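Side-chain contacts in Serine/threonine-protein kinase Tel1 (Chaetomium thermophilum, PDB 6SKY), which is an ATP-dependent serine/threonine kinase of the ATM subfamily that probably senses DNA damage and activates checkpoint signalling: residues Pro1596-Asp1601 / Leu1637-Ala1642; Leu2090-Asp2095 / Ser2132-Thr2137; Glu1604-Ala1609 / Glu2113-Trp2118; Val1615-Cys1620 / His2069-Ser2074. All coordinates share one frame; numbering follows the deposited sequence.

From the N terminus, the loop 1596-1601 opens contact 1, and the two ends of helix 1606-1619 open contacts 3 and 4. Contact 1 closes first, a short excursion of 35 residues returning to helix 1627-1644, and so crosses contacts 3 and 4. Contact 4 closes next, at 2069-2074, nested inside the long loop of some 500 residues that contact 3 closes at 2113-2118. Contact 2 opens at 2090-2095 and ends at 2132-2137, crossing contact 3 but lying in series with contacts 1 and 4. Together they tie helices 1606-1619 and 1627-1644 to the FAT-domain helices between 2052 and 2143. R1639 joins contacts 1 and 2 through D2095; L1637 packs on W1617 between contacts 1 and 4.

Contact 1: Pro1596-Asp1601 / Leu1637-Ala1642; sequences PSSRLD and LGRSFA
S1598 of the loop 1596-1601 reaches R1639 of helix 1627-1644 through a single pair of groups: its OG sits over one face of the guanidinium, 3.2 Å from R1639 NH2. The hydroxyl comes down on the flat group rather than to its rim, and the angle is too poor for a hydrogen bond. S1598 CB follows at 3.8 Å from R1639 NH2. The close-packed side belongs to the arginine. Its chain leaves the helix with CG anti to the backbone N (chi1 -167°) and bends at chi3 (-51°), bringing the buried guanidinium between helices: T2091 packs against the guanidinium and A1609 against the methylene stem, while D2095 takes NH1 in a salt bridge. The loop side is looser, with S1598 partly exposed. An ST turn shapes the loop, with R1599 N donating to S1597 OG at 3.1 Å. D1601 OD2 stays 6.3 Å from R1639 NH2 and is salt-bridged instead to R1635, one helical turn earlier. Only 60 Å² is buried between loop and helix. The chemistry is consistent with the charge of R1639 being balanced mainly by D2095, the serine adding polar packing over its face.

Contact 2: Leu2090-Asp2095 / Ser2132-Thr2137; sequences LTELDD and SCRETT
E2092 and R2134 form the polar link between helices 2077-2097 and 2124-2143, a stretched salt bridge in which R2134 NH1 donates to E2092 OE2 at 3.5 Å. The bond is weak although fairly straight (154°). OE2 comes to the edge of the guanidinium, near its plane, with R2134 NE standing 3.7 Å from the same oxygen, but the carboxylate is turned 65° against the guanidinium. A bend at chi3 (-69°) folds the arginine back toward the glutamate, whose chain runs out extended beyond CG. Each group has a further partner on the intervening helix 2102-2119: R2134 makes a cation-pi contact with F2112, and E2092 OE2 has a long, weak ion pair with R2115. Buried opposite charges are thus shared among three helices rather than matched in one tight pair. Helices 2077-2097, 2102-2119 and 2124-2143 follow one another in the FAT domain, an alpha solenoid related to TPR repeats; the contact joins the first to the third, which run in broadly the same sense. Beside the salt bridge the backbones come nearer, 6.0 Å between the CA atoms of L2093 and T2137. Here the packing is apolar: T2137 CG2 meets L2093 CD1 at 3.9 Å, and also lies 4.0 Å from L2093 CA. The threonine hydroxyl, placed beside its own backbone N, is hydrogen-bonded to the Y2043 hydroxyl. L2093 continues outward onto Y2043 and M2046 of helix 2035-2047 and V2059 of helix 2052-2070.

Contact 3: Glu1604-Ala1609 / Glu2113-Trp2118; sequences ETDEDA and EKRSKW
D1606 and R2115 meet in a salt bridge in which two nitrogens of the arginine share one carboxylate oxygen. R2115 approaches side-on: NH1 donates to D1606 OD2 at 3.0 Å and NE to the same OD2 at 3.1 Å. OD2 lies within 2° of the guanidinium plane, and both donors reach it from its syn side. The two flat groups are turned 55° apart, and OD1 of D1606 stays 3.8 Å from R2115 NH1. The arginine spans the gap with its chain extended from CG to NE. An alanine here removes both acceptor bonds and would probably leave the charge of R2115 poorly matched, with a long, weak ion pair from NH2 to E2092, and its guanidinium freer to turn. Packing comes from helix 1627-1644: A1643 touches D1606, and A1642 and the side chain of R1639 lie against R2115. That helix is also tied to W2118, whose NE1 donates to the A1642 carbonyl. D1606 stands in the first turn of helix 1606-1619, where a negative side chain is likely to be favoured by the helix dipole. It is a side-on arginine-carboxylate bridge between helices of an alpha solenoid, joining helix 1606-1619 to helix 2102-2119 of the FAT domain.

Contact 4: Val1615-Cys1620 / His2069-Ser2074; sequences VVWKSC and HLSSGS
C1620, just past the end of helix 1606-1619, and S2071, in a type I turn that runs from L2070 and is closed by G2073 at positive phi, mark the nearest approach of the backbones, 8.2 Å between their CA atoms. Across the gap reaches W1617. Its CG is anti to the backbone N (chi1 170°), which sends the six-membered end of the indole toward the turn. CH2 is the atom that touches: it lies 3.3 Å from S2071 OG, which meets the ring obliquely, and 4.0 Å from L2070 CB. S2071 N stands in the ring plane at the edge, 3.8 Å from the same CH2. The contact thus joins the C-terminal end of helix 1606-1619, in the alpha solenoid, to the C-terminal end of helix 2052-2070 in the FAT domain, segments separated by nearly 450 residues. Its inner side is buried and largely apolar: W1617 also packs on L1637 and L1651, and L2070 continues onto L2080 and L2087 of helix 2077-2097. The outer side is the exposed S2071. Its OG lies 3.5 Å from C1620 O without a hydrogen bond between them, and instead makes a weak bond to the carbonyl of V2067, one turn back. C1620 itself leans on L1630 and A1633 of helix 1627-1644.

Contact 1: Pro1596-Asp1601 / Leu1637-Ala1642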
# COMPACT_ATOMS: atom_id res chain seq x y z
N PRO A 1596 -25.73 -45.64 8.07
CA PRO A 1596 -24.28 -45.49 7.96
C PRO A 1596 -23.89 -44.43 6.95
O PRO A 1596 -23.19 -43.47 7.27
CB PRO A 1596 -23.81 -46.88 7.53
CG PRO A 1596 -24.99 -47.50 6.88
CD PRO A 1596 -26.19 -46.96 7.61
N SER A 1597 -24.37 -44.60 5.72
CA SER A 1597 -24.09 -43.66 4.65
C SER A 1597 -25.10 -42.52 4.69
O SER A 1597 -25.86 -42.38 5.65
CB SER A 1597 -24.11 -44.38 3.30
OG SER A 1597 -24.16 -43.45 2.24
N SER A 1598 -25.12 -41.70 3.65
CA SER A 1598 -26.11 -40.65 3.53
C SER A 1598 -26.87 -40.72 2.22
O SER A 1598 -27.71 -39.86 1.97
CB SER A 1598 -25.45 -39.27 3.66
OG SER A 1598 -26.43 -38.25 3.65
N ARG A 1599 -26.59 -41.71 1.38
CA ARG A 1599 -27.45 -41.96 0.23
C ARG A 1599 -28.70 -42.73 0.62
O ARG A 1599 -29.70 -42.66 -0.09
CB ARG A 1599 -26.67 -42.74 -0.84
CG ARG A 1599 -27.23 -42.56 -2.25
CD ARG A 1599 -26.32 -43.17 -3.30
NE ARG A 1599 -26.73 -42.79 -4.65
CZ ARG A 1599 -26.21 -43.28 -5.77
NH1 ARG A 1599 -25.25 -44.20 -5.71
NH2 ARG A 1599 -26.64 -42.86 -6.95
N LEU A 1600 -28.66 -43.45 1.74
CA LEU A 1600 -29.80 -44.17 2.27
C LEU A 1600 -30.53 -43.39 3.34
O LEU A 1600 -31.26 -43.98 4.14
CB LEU A 1600 -29.35 -45.52 2.83
CG LEU A 1600 -28.38 -46.30 1.96
CD1 LEU A 1600 -27.95 -47.57 2.67
CD2 LEU A 1600 -29.02 -46.61 0.62
N ASP A 1601 -30.34 -42.08 3.39
CA ASP A 1601 -30.88 -41.25 4.46
C ASP A 1601 -32.13 -40.53 3.98
O ASP A 1601 -32.25 -40.17 2.80
CB ASP A 1601 -29.83 -40.25 4.92
CG ASP A 1601 -30.16 -39.64 6.26
OD1 ASP A 1601 -31.28 -39.12 6.41
OD2 ASP A 1601 -29.30 -39.68 7.16
N LEU A 1637 -28.09 -30.60 10.72
CA LEU A 1637 -27.71 -29.20 10.95
C LEU A 1637 -26.39 -28.87 10.28
O LEU A 1637 -26.22 -27.76 9.76
CB LEU A 1637 -27.61 -28.93 12.45
CG LEU A 1637 -28.88 -28.86 13.27
CD1 LEU A 1637 -28.51 -28.67 14.71
CD2 LEU A 1637 -29.74 -27.73 12.80
N GLY A 1638 -25.44 -29.80 10.28
CA GLY A 1638 -24.17 -29.55 9.64
C GLY A 1638 -24.30 -29.45 8.14
O GLY A 1638 -23.66 -28.61 7.52
N ARG A 1639 -25.14 -30.29 7.54
CA ARG A 1639 -25.36 -30.18 6.11
C ARG A 1639 -26.08 -28.88 5.75
O ARG A 1639 -25.76 -28.25 4.75
CB ARG A 1639 -26.14 -31.39 5.62
CG ARG A 1639 -26.16 -31.54 4.14
CD ARG A 1639 -26.87 -32.81 3.76
NE ARG A 1639 -26.35 -33.95 4.50
CZ ARG A 1639 -25.34 -34.70 4.08
NH1 ARG A 1639 -24.75 -34.44 2.93
NH2 ARG A 1639 -24.93 -35.72 4.82
N SER A 1640 -27.01 -28.45 6.59
CA SER A 1640 -27.69 -27.18 6.35
C SER A 1640 -26.73 -26.00 6.43
O SER A 1640 -26.81 -25.07 5.63
CB SER A 1640 -28.83 -27.01 7.35
OG SER A 1640 -29.25 -25.67 7.40
N PHE A 1641 -25.81 -26.01 7.41
CA PHE A 1641 -24.87 -24.90 7.53
C PHE A 1641 -23.82 -24.94 6.44
O PHE A 1641 -23.41 -23.90 5.93
CB PHE A 1641 -24.21 -24.93 8.90
CG PHE A 1641 -23.31 -23.77 9.17
CD1 PHE A 1641 -21.96 -23.87 8.98
CD2 PHE A 1641 -23.82 -22.58 9.63
CE1 PHE A 1641 -21.14 -22.81 9.23
CE2 PHE A 1641 -23.00 -21.53 9.88
CZ PHE A 1641 -21.66 -21.64 9.69
N ALA A 1642 -23.37 -26.13 6.05
CA ALA A 1642 -22.43 -26.23 4.95
C ALA A 1642 -23.06 -25.86 3.62
O ALA A 1642 -22.34 -25.49 2.70
CB ALA A 1642 -21.87 -27.64 4.87

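Contact 2: Leu2090-Asp2095 / Ser2132-Thr2137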
# COMPACT_ATOMS: atom_id res chain seq x y z
N LEU A 2090 -17.44 -32.09 10.25
CA LEU A 2090 -17.69 -33.50 10.51
C LEU A 2090 -18.62 -34.11 9.48
O LEU A 2090 -18.46 -35.28 9.11
CB LEU A 2090 -18.25 -33.69 11.91
CG LEU A 2090 -17.32 -33.43 13.09
CD1 LEU A 2090 -18.12 -33.28 14.34
CD2 LEU A 2090 -16.36 -34.56 13.24
N THR A 2091 -19.57 -33.34 8.97
CA THR A 2091 -20.47 -33.86 7.95
C THR A 2091 -19.76 -34.09 6.62
O THR A 2091 -20.01 -35.09 5.95
CB THR A 2091 -21.66 -32.93 7.78
OG1 THR A 2091 -22.34 -32.82 9.03
CG2 THR A 2091 -22.62 -33.47 6.78
N GLU A 2092 -18.86 -33.18 6.22
CA GLU A 2092 -18.11 -33.41 4.99
C GLU A 2092 -17.16 -34.59 5.12
O GLU A 2092 -16.99 -35.38 4.17
CB GLU A 2092 -17.35 -32.15 4.58
CG GLU A 2092 -18.24 -31.02 4.08
CD GLU A 2092 -17.49 -29.72 3.82
OE1 GLU A 2092 -16.53 -29.42 4.57
OE2 GLU A 2092 -17.86 -29.00 2.87
N LEU A 2093 -16.52 -34.73 6.28
CA LEU A 2093 -15.72 -35.92 6.55
C LEU A 2093 -16.55 -37.19 6.39
O LEU A 2093 -16.14 -38.13 5.70
CB LEU A 2093 -15.13 -35.83 7.95
CG LEU A 2093 -14.32 -36.99 8.49
CD1 LEU A 2093 -13.29 -37.41 7.51
CD2 LEU A 2093 -13.66 -36.59 9.77
N ASP A 2094 -17.71 -37.23 7.03
CA ASP A 2094 -18.57 -38.40 6.92
C ASP A 2094 -19.00 -38.65 5.49
O ASP A 2094 -19.19 -39.80 5.08
CB ASP A 2094 -19.79 -38.22 7.81
CG ASP A 2094 -20.34 -39.53 8.32
OD1 ASP A 2094 -20.03 -40.59 7.73
OD2 ASP A 2094 -21.10 -39.51 9.31
N ASP A 2095 -19.18 -37.59 4.70
CA ASP A 2095 -19.60 -37.77 3.31
C ASP A 2095 -18.51 -38.43 2.49
O ASP A 2095 -18.78 -39.36 1.73
CB ASP A 2095 -19.98 -36.44 2.69
CG ASP A 2095 -21.40 -36.04 3.01
OD1 ASP A 2095 -22.07 -36.77 3.77
OD2 ASP A 2095 -21.85 -34.99 2.49
N SER A 2132 -10.42 -24.99 5.60
CA SER A 2132 -9.24 -25.64 6.16
C SER A 2132 -9.54 -27.07 6.58
O SER A 2132 -8.74 -27.99 6.32
CB SER A 2132 -8.71 -24.85 7.35
OG SER A 2132 -9.52 -25.07 8.47
N CYS A 2133 -10.68 -27.29 7.22
CA CYS A 2133 -11.04 -28.66 7.58
C CYS A 2133 -11.23 -29.53 6.35
O CYS A 2133 -10.90 -30.71 6.37
CB CYS A 2133 -12.28 -28.67 8.46
SG CYS A 2133 -11.97 -28.21 10.15
N ARG A 2134 -11.77 -28.96 5.27
CA ARG A 2134 -11.95 -29.74 4.05
C ARG A 2134 -10.61 -30.14 3.45
O ARG A 2134 -10.46 -31.25 2.91
CB ARG A 2134 -12.76 -28.94 3.04
CG ARG A 2134 -13.03 -29.66 1.76
CD ARG A 2134 -13.46 -28.71 0.69
NE ARG A 2134 -14.78 -28.16 0.95
CZ ARG A 2134 -15.37 -27.25 0.19
NH1 ARG A 2134 -16.57 -26.80 0.50
NH2 ARG A 2134 -14.76 -26.78 -0.88
N GLU A 2135 -9.62 -29.25 3.52
CA GLU A 2135 -8.28 -29.59 3.07
C GLU A 2135 -7.70 -30.76 3.86
O GLU A 2135 -7.13 -31.69 3.29
CB GLU A 2135 -7.39 -28.37 3.19
CG GLU A 2135 -5.99 -28.57 2.73
CD GLU A 2135 -5.05 -27.63 3.42
OE1 GLU A 2135 -5.40 -27.16 4.52
OE2 GLU A 2135 -3.96 -27.35 2.87
N THR A 2136 -7.83 -30.70 5.19
CA THR A 2136 -7.36 -31.81 6.01
C THR A 2136 -8.06 -33.12 5.65
O THR A 2136 -7.42 -34.17 5.55
CB THR A 2136 -7.57 -31.51 7.49
OG1 THR A 2136 -6.91 -30.29 7.81
CG2 THR A 2136 -6.99 -32.59 8.32
N THR A 2137 -9.38 -33.06 5.46
CA THR A 2137 -10.13 -34.26 5.10
C THR A 2137 -9.62 -34.87 3.81
O THR A 2137 -9.39 -36.08 3.74
CB THR A 2137 -11.61 -33.90 4.97
OG1 THR A 2137 -12.11 -33.50 6.25
CG2 THR A 2137 -12.39 -35.07 4.51

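Contact 3: Glu1604-Ala1609 / Glu2113-Trp2118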
# COMPACT_ATOMS: atom_id res chain seq x y z
N GLU A 1604 -30.97 -36.32 2.43
CA GLU A 1604 -29.69 -36.54 1.78
C GLU A 1604 -29.24 -35.40 0.87
O GLU A 1604 -28.06 -35.35 0.52
CB GLU A 1604 -29.72 -37.83 0.96
CG GLU A 1604 -30.53 -37.76 -0.31
CD GLU A 1604 -30.66 -39.10 -1.00
OE1 GLU A 1604 -31.22 -40.03 -0.38
OE2 GLU A 1604 -30.20 -39.23 -2.15
N THR A 1605 -30.13 -34.50 0.46
CA THR A 1605 -29.78 -33.38 -0.39
C THR A 1605 -29.54 -32.15 0.47
O THR A 1605 -29.99 -32.06 1.61
CB THR A 1605 -30.90 -33.12 -1.40
OG1 THR A 1605 -31.29 -34.36 -2.00
CG2 THR A 1605 -30.43 -32.19 -2.50
N ASP A 1606 -28.80 -31.19 -0.08
CA ASP A 1606 -28.57 -29.94 0.63
C ASP A 1606 -29.86 -29.13 0.76
O ASP A 1606 -30.01 -28.36 1.71
CB ASP A 1606 -27.51 -29.12 -0.09
CG ASP A 1606 -26.14 -29.76 -0.04
OD1 ASP A 1606 -25.98 -30.87 -0.58
OD2 ASP A 1606 -25.22 -29.15 0.54
N GLU A 1607 -30.80 -29.32 -0.17
CA GLU A 1607 -32.05 -28.58 -0.12
C GLU A 1607 -33.00 -29.13 0.93
O GLU A 1607 -33.66 -28.36 1.64
CB GLU A 1607 -32.71 -28.58 -1.49
CG GLU A 1607 -31.90 -27.85 -2.54
CD GLU A 1607 -32.52 -27.96 -3.92
OE1 GLU A 1607 -33.65 -28.48 -4.02
OE2 GLU A 1607 -31.87 -27.52 -4.89
N ASP A 1608 -33.09 -30.46 1.05
CA ASP A 1608 -33.85 -31.04 2.14
C ASP A 1608 -33.33 -30.55 3.48
O ASP A 1608 -34.11 -30.23 4.38
CB ASP A 1608 -33.79 -32.56 2.09
CG ASP A 1608 -33.85 -33.09 0.68
OD1 ASP A 1608 -33.83 -32.27 -0.25
OD2 ASP A 1608 -33.92 -34.32 0.51
N ALA A 1609 -32.01 -30.48 3.63
CA ALA A 1609 -31.43 -30.06 4.89
C ALA A 1609 -31.68 -28.58 5.15
O ALA A 1609 -32.00 -28.20 6.27
CB ALA A 1609 -29.93 -30.36 4.90
N GLU A 2113 -18.58 -27.56 -5.21
CA GLU A 2113 -18.70 -26.38 -6.08
C GLU A 2113 -19.93 -25.53 -5.75
O GLU A 2113 -19.85 -24.30 -5.67
CB GLU A 2113 -18.71 -26.82 -7.53
CG GLU A 2113 -17.46 -27.57 -7.92
CD GLU A 2113 -17.56 -28.23 -9.27
OE1 GLU A 2113 -16.85 -29.23 -9.51
OE2 GLU A 2113 -18.37 -27.77 -10.10
N LYS A 2114 -21.09 -26.17 -5.55
CA LYS A 2114 -22.27 -25.40 -5.18
C LYS A 2114 -22.07 -24.66 -3.85
O LYS A 2114 -22.45 -23.48 -3.69
CB LYS A 2114 -23.49 -26.31 -5.10
CG LYS A 2114 -23.69 -27.15 -6.33
CD LYS A 2114 -24.61 -28.33 -6.05
CE LYS A 2114 -24.63 -29.31 -7.20
NZ LYS A 2114 -25.22 -30.62 -6.82
N ARG A 2115 -21.48 -25.35 -2.87
CA ARG A 2115 -21.22 -24.66 -1.62
C ARG A 2115 -20.25 -23.50 -1.82
O ARG A 2115 -20.35 -22.50 -1.12
CB ARG A 2115 -20.70 -25.65 -0.60
CG ARG A 2115 -21.71 -26.71 -0.34
CD ARG A 2115 -21.15 -27.83 0.46
NE ARG A 2115 -22.20 -28.76 0.82
CZ ARG A 2115 -22.00 -29.90 1.46
NH1 ARG A 2115 -23.01 -30.69 1.75
NH2 ARG A 2115 -20.77 -30.25 1.79
N SER A 2116 -19.34 -23.60 -2.79
CA SER A 2116 -18.49 -22.45 -3.10
C SER A 2116 -19.33 -21.27 -3.55
O SER A 2116 -19.01 -20.11 -3.24
CB SER A 2116 -17.50 -22.82 -4.20
OG SER A 2116 -18.16 -22.88 -5.44
N LYS A 2117 -20.38 -21.55 -4.33
CA LYS A 2117 -21.30 -20.48 -4.72
C LYS A 2117 -21.82 -19.74 -3.50
O LYS A 2117 -21.88 -18.51 -3.50
CB LYS A 2117 -22.47 -21.03 -5.54
CG LYS A 2117 -22.09 -22.00 -6.63
CD LYS A 2117 -21.34 -21.35 -7.77
CE LYS A 2117 -21.10 -22.35 -8.88
NZ LYS A 2117 -20.56 -21.72 -10.11
N TRP A 2118 -22.22 -20.47 -2.46
CA TRP A 2118 -22.64 -19.74 -1.25
C TRP A 2118 -21.47 -19.04 -0.58
O TRP A 2118 -21.62 -17.94 -0.04
CB TRP A 2118 -23.39 -20.64 -0.24
CG TRP A 2118 -22.62 -21.29 0.92
CD1 TRP A 2118 -22.36 -22.62 1.06
CD2 TRP A 2118 -22.06 -20.67 2.09
NE1 TRP A 2118 -21.66 -22.85 2.20
CE2 TRP A 2118 -21.46 -21.67 2.86
CE3 TRP A 2118 -21.99 -19.36 2.55
CZ2 TRP A 2118 -20.81 -21.42 4.05
CZ3 TRP A 2118 -21.33 -19.11 3.73
CH2 TRP A 2118 -20.76 -20.13 4.46

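Contact 4: Val1615-Cys1620 / His2069-Ser2074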
# COMPACT_ATOMS: atom_id res chain seq x y z
N VAL A 1615 -36.58 -27.07 11.89
CA VAL A 1615 -37.45 -27.98 12.62
C VAL A 1615 -36.64 -29.08 13.28
O VAL A 1615 -36.96 -29.52 14.39
CB VAL A 1615 -38.53 -28.54 11.69
CG1 VAL A 1615 -39.46 -29.42 12.47
CG2 VAL A 1615 -39.29 -27.42 11.04
N VAL A 1616 -35.57 -29.54 12.63
CA VAL A 1616 -34.75 -30.57 13.27
C VAL A 1616 -34.01 -30.00 14.47
O VAL A 1616 -33.80 -30.71 15.46
CB VAL A 1616 -33.79 -31.19 12.25
CG1 VAL A 1616 -32.81 -32.10 12.94
CG2 VAL A 1616 -34.57 -31.98 11.23
N TRP A 1617 -33.61 -28.73 14.44
CA TRP A 1617 -33.04 -28.14 15.64
C TRP A 1617 -34.10 -27.96 16.72
O TRP A 1617 -33.85 -28.24 17.89
CB TRP A 1617 -32.39 -26.80 15.33
CG TRP A 1617 -32.02 -26.08 16.57
CD1 TRP A 1617 -32.55 -24.92 17.04
CD2 TRP A 1617 -31.07 -26.50 17.54
NE1 TRP A 1617 -31.98 -24.58 18.23
CE2 TRP A 1617 -31.06 -25.54 18.56
CE3 TRP A 1617 -30.21 -27.60 17.64
CZ2 TRP A 1617 -30.23 -25.64 19.66
CZ3 TRP A 1617 -29.39 -27.69 18.73
CH2 TRP A 1617 -29.40 -26.73 19.73
N LYS A 1618 -35.29 -27.49 16.34
CA LYS A 1618 -36.38 -27.38 17.29
C LYS A 1618 -36.67 -28.71 17.96
O LYS A 1618 -37.07 -28.75 19.13
CB LYS A 1618 -37.62 -26.86 16.58
CG LYS A 1618 -38.45 -25.90 17.38
CD LYS A 1618 -39.61 -25.43 16.55
CE LYS A 1618 -39.14 -24.81 15.27
NZ LYS A 1618 -40.28 -24.48 14.39
N SER A 1619 -36.48 -29.81 17.24
CA SER A 1619 -36.75 -31.13 17.79
C SER A 1619 -35.69 -31.55 18.79
O SER A 1619 -36.00 -32.00 19.89
CB SER A 1619 -36.85 -32.15 16.66
OG SER A 1619 -36.69 -33.45 17.16
N CYS A 1620 -34.41 -31.42 18.42
CA CYS A 1620 -33.34 -31.86 19.31
C CYS A 1620 -33.05 -30.81 20.37
O CYS A 1620 -31.90 -30.42 20.58
CB CYS A 1620 -32.08 -32.19 18.52
SG CYS A 1620 -31.42 -30.87 17.52
N HIS A 2069 -23.54 -29.62 23.07
CA HIS A 2069 -22.94 -28.37 23.52
C HIS A 2069 -23.70 -27.16 22.99
O HIS A 2069 -23.83 -26.15 23.68
CB HIS A 2069 -21.48 -28.30 23.10
CG HIS A 2069 -20.75 -27.12 23.66
ND1 HIS A 2069 -19.89 -26.35 22.91
CD2 HIS A 2069 -20.77 -26.56 24.89
CE1 HIS A 2069 -19.40 -25.38 23.65
NE2 HIS A 2069 -19.92 -25.48 24.86
N LEU A 2070 -24.21 -27.24 21.76
CA LEU A 2070 -25.04 -26.17 21.23
C LEU A 2070 -26.32 -26.02 22.04
O LEU A 2070 -26.85 -24.92 22.17
CB LEU A 2070 -25.39 -26.43 19.77
CG LEU A 2070 -24.37 -26.17 18.67
CD1 LEU A 2070 -24.86 -26.79 17.41
CD2 LEU A 2070 -24.19 -24.69 18.48
N SER A 2071 -26.85 -27.13 22.56
CA SER A 2071 -28.06 -27.05 23.37
C SER A 2071 -27.81 -26.49 24.76
O SER A 2071 -28.77 -26.19 25.47
CB SER A 2071 -28.71 -28.42 23.49
OG SER A 2071 -29.28 -28.82 22.27
N SER A 2072 -26.55 -26.36 25.17
CA SER A 2072 -26.25 -25.98 26.54
C SER A 2072 -26.62 -24.54 26.85
O SER A 2072 -26.64 -24.16 28.03
CB SER A 2072 -24.77 -26.20 26.83
OG SER A 2072 -24.45 -27.58 26.79
N GLY A 2073 -26.89 -23.72 25.84
CA GLY A 2073 -27.37 -22.39 26.12
C GLY A 2073 -26.39 -21.26 25.89
O GLY A 2073 -26.14 -20.87 24.75
N SER A 2074 -25.81 -20.74 26.98
CA SER A 2074 -25.14 -19.45 26.94
C SER A 2074 -23.87 -19.47 26.11
O SER A 2074 -22.78 -19.73 26.63
CB SER A 2074 -24.82 -18.99 28.36
OG SER A 2074 -23.91 -19.88 28.98